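Local coordinates for AlgW protein (Pseudomonas aeruginosa, PDB 7CO3) that probably cleaves proteins as an HtrA-type serine endopeptidase carrying a PDZ domain, and is here an engineered variant in complex with a tripeptide, at residues Leu119-Val124 / Glu151-Val156; Gly178-Ala183 / Val194-Ile199. The protein carries 1 engineered substitution. All blocks are in the same frame, centred on the assembly; numbering follows the deposited sequence.

Contact 1: Leu119-Val124 / Glu151-Val156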
loop_
_atom_site.group_PDB
_atom_site.type_symbol
_atom_site.label_atom_id
_atom_site.label_comp_id
_atom_site.label_asym_id
_atom_site.label_seq_id
_atom_site.Cartn_x
_atom_site.Cartn_y
_atom_site.Cartn_z
ATOM N N LEU B 119 -11.275 -4.128 24.051
ATOM C CA LEU B 119 -11.606 -2.912 23.332
ATOM C C LEU B 119 -11.845 -3.210 21.839
ATOM O O LEU B 119 -11.160 -4.053 21.240
ATOM C CB LEU B 119 -10.465 -1.907 23.491
ATOM C CG LEU B 119 -10.614 -0.771 24.508
ATOM C CD1 LEU B 119 -9.314 -0.036 24.651
ATOM C CD2 LEU B 119 -11.754 0.186 24.154
ATOM N N THR B 120 -12.812 -2.509 21.250
ATOM C CA THR B 120 -13.081 -2.529 19.810
ATOM C C THR B 120 -13.741 -1.200 19.456
ATOM O O THR B 120 -13.914 -0.337 20.325
ATOM C CB THR B 120 -13.955 -3.731 19.417
ATOM O OG1 THR B 120 -14.213 -3.682 18.014
ATOM C CG2 THR B 120 -15.333 -3.702 20.177
ATOM N N ASN B 121 -14.119 -1.012 18.178
ATOM C CA ASN B 121 -14.836 0.205 17.793
ATOM C C ASN B 121 -16.338 0.116 18.054
ATOM O O ASN B 121 -16.945 -0.946 17.931
ATOM C CB ASN B 121 -14.674 0.550 16.303
ATOM C CG ASN B 121 -13.272 1.012 15.926
ATOM O OD1 ASN B 121 -12.737 0.588 14.906
ATOM N ND2 ASN B 121 -12.671 1.867 16.747
ATOM N N ASN B 122 -16.950 1.276 18.340
ATOM C CA ASN B 122 -18.404 1.317 18.483
ATOM C C ASN B 122 -19.094 0.843 17.213
ATOM O O ASN B 122 -20.031 0.039 17.269
ATOM C CB ASN B 122 -18.903 2.723 18.829
ATOM C CG ASN B 122 -20.402 2.750 19.023
ATOM O OD1 ASN B 122 -20.959 1.850 19.665
ATOM N ND2 ASN B 122 -21.066 3.738 18.438
ATOM N N HIS B 123 -18.638 1.321 16.046
ATOM C CA HIS B 123 -19.344 0.961 14.822
ATOM C C HIS B 123 -19.274 -0.518 14.511
ATOM O O HIS B 123 -20.046 -0.977 13.669
ATOM C CB HIS B 123 -18.843 1.756 13.620
ATOM C CG HIS B 123 -17.438 1.437 13.201
ATOM N ND1 HIS B 123 -17.149 0.518 12.212
ATOM C CD2 HIS B 123 -16.252 2.011 13.543
ATOM C CE1 HIS B 123 -15.840 0.511 11.990
ATOM N NE2 HIS B 123 -15.273 1.400 12.794
ATOM N N VAL B 124 -18.397 -1.280 15.162
ATOM C CA VAL B 124 -18.340 -2.712 14.872
ATOM C C VAL B 124 -19.457 -3.455 15.593
ATOM O O VAL B 124 -20.051 -4.390 15.045
ATOM C CB VAL B 124 -16.959 -3.282 15.246
ATOM C CG1 VAL B 124 -16.979 -4.808 15.320
ATOM C CG2 VAL B 124 -15.897 -2.832 14.260
ATOM N N GLU B 151 -19.068 8.721 20.829
ATOM C CA GLU B 151 -18.430 9.976 20.466
ATOM C C GLU B 151 -16.922 9.829 20.355
ATOM O O GLU B 151 -16.264 10.756 19.895
ATOM C CB GLU B 151 -18.839 11.079 21.431
ATOM C CG GLU B 151 -20.370 11.178 21.575
ATOM C CD GLU B 151 -20.874 12.601 21.776
ATOM O OE1 GLU B 151 -20.504 13.492 20.980
ATOM O OE2 GLU B 151 -21.670 12.822 22.716
ATOM N N THR B 152 -16.356 8.690 20.759
ATOM C CA THR B 152 -14.983 8.371 20.382
ATOM C C THR B 152 -14.891 7.159 19.470
ATOM O O THR B 152 -13.778 6.721 19.185
ATOM C CB THR B 152 -14.115 8.118 21.611
ATOM O OG1 THR B 152 -14.626 6.979 22.299
ATOM C CG2 THR B 152 -14.085 9.326 22.552
ATOM N N ASP B 153 -16.028 6.578 19.074
ATOM C CA ASP B 153 -16.084 5.297 18.350
ATOM C C ASP B 153 -15.387 4.174 19.112
ATOM O O ASP B 153 -14.601 3.406 18.538
ATOM C CB ASP B 153 -15.501 5.434 16.934
ATOM C CG ASP B 153 -15.941 4.296 15.989
ATOM O OD1 ASP B 153 -16.825 3.486 16.369
ATOM O OD2 ASP B 153 -15.379 4.199 14.869
ATOM N N LEU B 154 -15.689 4.034 20.408
ATOM C CA LEU B 154 -15.123 2.919 21.167
ATOM C C LEU B 154 -16.213 2.107 21.853
ATOM O O LEU B 154 -17.311 2.597 22.120
ATOM C CB LEU B 154 -14.076 3.399 22.208
ATOM C CG LEU B 154 -12.794 4.005 21.572
ATOM C CD1 LEU B 154 -11.924 4.768 22.585
ATOM C CD2 LEU B 154 -11.959 2.897 20.921
ATOM N N ALA B 155 -15.898 0.854 22.136
ATOM C CA ALA B 155 -16.823 0.015 22.875
ATOM C C ALA B 155 -16.011 -0.993 23.657
ATOM O O ALA B 155 -14.884 -1.318 23.288
ATOM C CB ALA B 155 -17.840 -0.689 21.968
ATOM N N VAL B 156 -16.565 -1.439 24.782
ATOM C CA VAL B 156 -15.914 -2.403 25.656
ATOM C C VAL B 156 -16.769 -3.650 25.710
ATOM O O VAL B 156 -17.996 -3.564 25.843
ATOM C CB VAL B 156 -15.685 -1.842 27.076
ATOM C CG1 VAL B 156 -15.050 -2.890 27.925
ATOM C CG2 VAL B 156 -14.811 -0.613 27.029
#

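Contact 2: Gly178-Ala183 / Val194-Ile199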
loop_
_atom_site.group_PDB
_atom_site.type_symbol
_atom_site.label_atom_id
_atom_site.label_comp_id
_atom_site.label_asym_id
_atom_site.label_seq_id
_atom_site.Cartn_x
_atom_site.Cartn_y
_atom_site.Cartn_z
ATOM N N GLY B 178 7.466 8.602 11.811
ATOM C CA GLY B 178 8.605 7.891 11.295
ATOM C C GLY B 178 8.927 6.611 12.035
ATOM O O GLY B 178 9.666 5.789 11.507
ATOM N N ASP B 179 8.433 6.445 13.256
ATOM C CA ASP B 179 8.569 5.162 13.946
ATOM C C ASP B 179 7.830 4.073 13.166
ATOM O O ASP B 179 6.778 4.328 12.574
ATOM C CB ASP B 179 7.968 5.234 15.347
ATOM C CG ASP B 179 8.827 6.008 16.378
ATOM O OD1 ASP B 179 10.049 6.242 16.158
ATOM O OD2 ASP B 179 8.259 6.360 17.433
ATOM N N VAL B 180 8.338 2.840 13.232
ATOM C CA VAL B 180 7.665 1.714 12.580
ATOM C C VAL B 180 6.496 1.236 13.435
ATOM O O VAL B 180 6.588 1.206 14.660
ATOM C CB VAL B 180 8.671 0.576 12.325
ATOM C CG1 VAL B 180 7.961 -0.736 11.901
ATOM C CG2 VAL B 180 9.674 0.986 11.309
ATOM N N CYS B 181 5.378 0.868 12.801
ATOM C CA CYS B 181 4.273 0.250 13.543
ATOM C C CYS B 181 3.672 -0.904 12.751
ATOM O O CYS B 181 3.866 -1.042 11.534
ATOM C CB CYS B 181 3.158 1.257 13.890
ATOM S SG CYS B 181 2.576 2.127 12.405
ATOM N N LEU B 182 2.902 -1.716 13.468
ATOM C CA LEU B 182 2.252 -2.911 12.942
ATOM C C LEU B 182 0.751 -2.833 13.216
ATOM O O LEU B 182 0.344 -2.512 14.334
ATOM C CB LEU B 182 2.848 -4.149 13.621
ATOM C CG LEU B 182 4.188 -4.738 13.193
ATOM C CD1 LEU B 182 5.253 -3.726 12.977
ATOM C CD2 LEU B 182 4.658 -5.710 14.270
ATOM N N ALA B 183 -0.083 -3.110 12.195
ATOM C CA ALA B 183 -1.523 -3.236 12.344
ATOM C C ALA B 183 -1.871 -4.728 12.400
ATOM O O ALA B 183 -1.309 -5.526 11.645
ATOM C CB ALA B 183 -2.267 -2.564 11.182
ATOM N N VAL B 194 -1.126 -9.387 9.783
ATOM C CA VAL B 194 -0.222 -8.354 10.282
ATOM C C VAL B 194 0.260 -7.535 9.098
ATOM O O VAL B 194 0.790 -8.092 8.150
ATOM C CB VAL B 194 0.976 -8.926 11.070
ATOM C CG1 VAL B 194 1.814 -7.747 11.671
ATOM C CG2 VAL B 194 0.492 -9.825 12.186
ATOM N N THR B 195 0.121 -6.216 9.172
ATOM C CA THR B 195 0.720 -5.334 8.176
ATOM C C THR B 195 1.670 -4.357 8.849
ATOM O O THR B 195 1.535 -4.068 10.023
ATOM C CB THR B 195 -0.341 -4.579 7.380
ATOM O OG1 THR B 195 -1.223 -3.924 8.303
ATOM C CG2 THR B 195 -1.149 -5.527 6.539
ATOM N N MET B 196 2.599 -3.807 8.071
ATOM C CA MET B 196 3.672 -2.988 8.600
ATOM C C MET B 196 3.730 -1.653 7.872
ATOM O O MET B 196 3.561 -1.598 6.647
ATOM C CB MET B 196 5.006 -3.713 8.446
ATOM C CG MET B 196 6.147 -3.022 9.125
ATOM S SD MET B 196 7.005 -1.871 8.009
ATOM C CE MET B 196 7.650 -3.022 6.767
ATOM N N GLY B 197 4.018 -0.594 8.620
ATOM C CA GLY B 197 4.277 0.706 8.024
ATOM C C GLY B 197 4.926 1.615 9.057
ATOM O O GLY B 197 5.601 1.153 9.977
ATOM N N ILE B 198 4.713 2.920 8.905
ATOM C CA ILE B 198 5.236 3.877 9.889
ATOM C C ILE B 198 4.095 4.732 10.415
ATOM O O ILE B 198 3.024 4.826 9.808
ATOM C CB ILE B 198 6.337 4.826 9.347
ATOM C CG1 ILE B 198 5.802 5.646 8.147
ATOM C CG2 ILE B 198 7.651 4.090 8.999
ATOM C CD1 ILE B 198 6.658 6.865 7.840
ATOM N N ILE B 199 4.349 5.368 11.561
ATOM C CA ILE B 199 3.530 6.503 11.996
ATOM C C ILE B 199 3.695 7.603 10.963
ATOM O O ILE B 199 4.798 8.129 10.790
ATOM C CB ILE B 199 3.956 6.997 13.393
ATOM C CG1 ILE B 199 3.932 5.874 14.423
ATOM C CG2 ILE B 199 3.108 8.223 13.845
ATOM C CD1 ILE B 199 2.596 5.130 14.505
#

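Contact 1: Leu119-Val124 / Glu151-Val156
L119 and V156 form a non-hydrogen-bonded antiparallel pair where strands 117-120 and 154-158 meet in one beta barrel of the trypsin-like domain, beside the probable catalytic site, as in other S1 peptidases. CD2 of L119 lies 4.2 Å from L154 CD2 and also reaches the CG2 branch of V156. Helix 261-274 lies against all three side chains. The next pair, T120 with A155, is hydrogen-bonded: T120 N donates to A155 O at 3.1 Å, and A155 N reaches T120 O at 2.9 Å from above the carbonyl plane. OG1 of T120 is bound to S108 O, while its methyl CG2 rests near A155.

N121 leaves the strand and occupies the N-cap position of helix 122-125. Its side chain makes no capping bond. Instead ND2 donates to D153 O at 3.0 Å, nearly along the carbonyl direction, and also bonds T243 OG1. The amide lies stacked on the D153 carboxylate with the two planes only 22° apart. N122 N approaches the same D153 O at 3.2 Å, well above the carbonyl plane, giving this oxygen two donors from quite different directions.

D153 has positive phi and, with L154, forms a G1 beta bulge opposite D149. Its CG stands anti to the backbone N (chi1 -161°), which carries the carboxylate across to the first turn of the helix. There the H123 ring lies beside it, though the details of this approach are doubtful. H123 touches the engineered A227; in the His-Asp-Ser order of trypsin-like peptidases, H123 and D153 are probably the triad histidine and aspartate. The carboxylate is fixed from the backbone side by H123 N, which meets D153 OD1 nearly head-on at 2.8 Å.

Contact 2: Gly178-Ala183 / Val194-Ile199
D179 O takes a hydrogen bond from I199 N at 2.8 Å, nearly in line with its carbonyl, and the CA-H of I198 leans on the same oxygen. This bond lies near the open end of a beta hairpin made by strands 180-185 and 193-204. Beside it G178 N donates to I199 O; the positive phi of G178 (101°) is one that glycine adopts easily. Further along, C181 with G197 and A183 with T195 are hydrogen-bonded antiparallel pairs, each joined by two backbone bonds. C181 N meets G197 O at 2.8 Å and G197 N returns to C181 O at 3.0 Å.

On one face, the methionine chain bends at chi2 and chi3, and M196 CG is 4.0 Å from L182 CD1. V180 CG1, on the same strand as L182, approaches that CG too, while L182 CG packs on V194 CG1 at 4.1 Å. The opposite face carries C181, A183 and T195. SG of C181 sits between its own backbone N and carbonyl carbon (chi1 54°), a position that lays the sulfur 3.7 Å from I199 CD1. T195 OG1 passes A183 CB at 3.4 Å and is bonded to A221 O.

The hairpin also contributes to the trimer interface. D179 OD1 bonds S54 OG of the second subunit, M196 packs on M196 of that subunit, and M196 N donates to D219 OD2 of the third subunit. Within its own chain, helix 56-62 covers L182 and V194, strand 230-233 pairs with 180-185, and strand 215-218 with 193-204, so that the hairpin is continued by a strand along both edges.

In the fold
Contacts 1 and 2 follow one another along the chain and belong to the two separate sheets of the trypsin-like domain, their centres 22 Å apart and their nearest atoms about 12 Å apart. Contact 1 supplies the probable catalytic histidine and aspartate from helix 122-125 and the loop before strand 154-158; the engineered A227, where the nucleophilic serine would be expected, precedes strand 230-233 of the other sheet, next to the hairpin of contact 2. Strand 238-245 reaches both: T243 bonds N121 in contact 1, and N242 touches A183 in contact 2. No other subunit touches contact 1, whereas contact 2 faces both neighbouring subunits of the trimer.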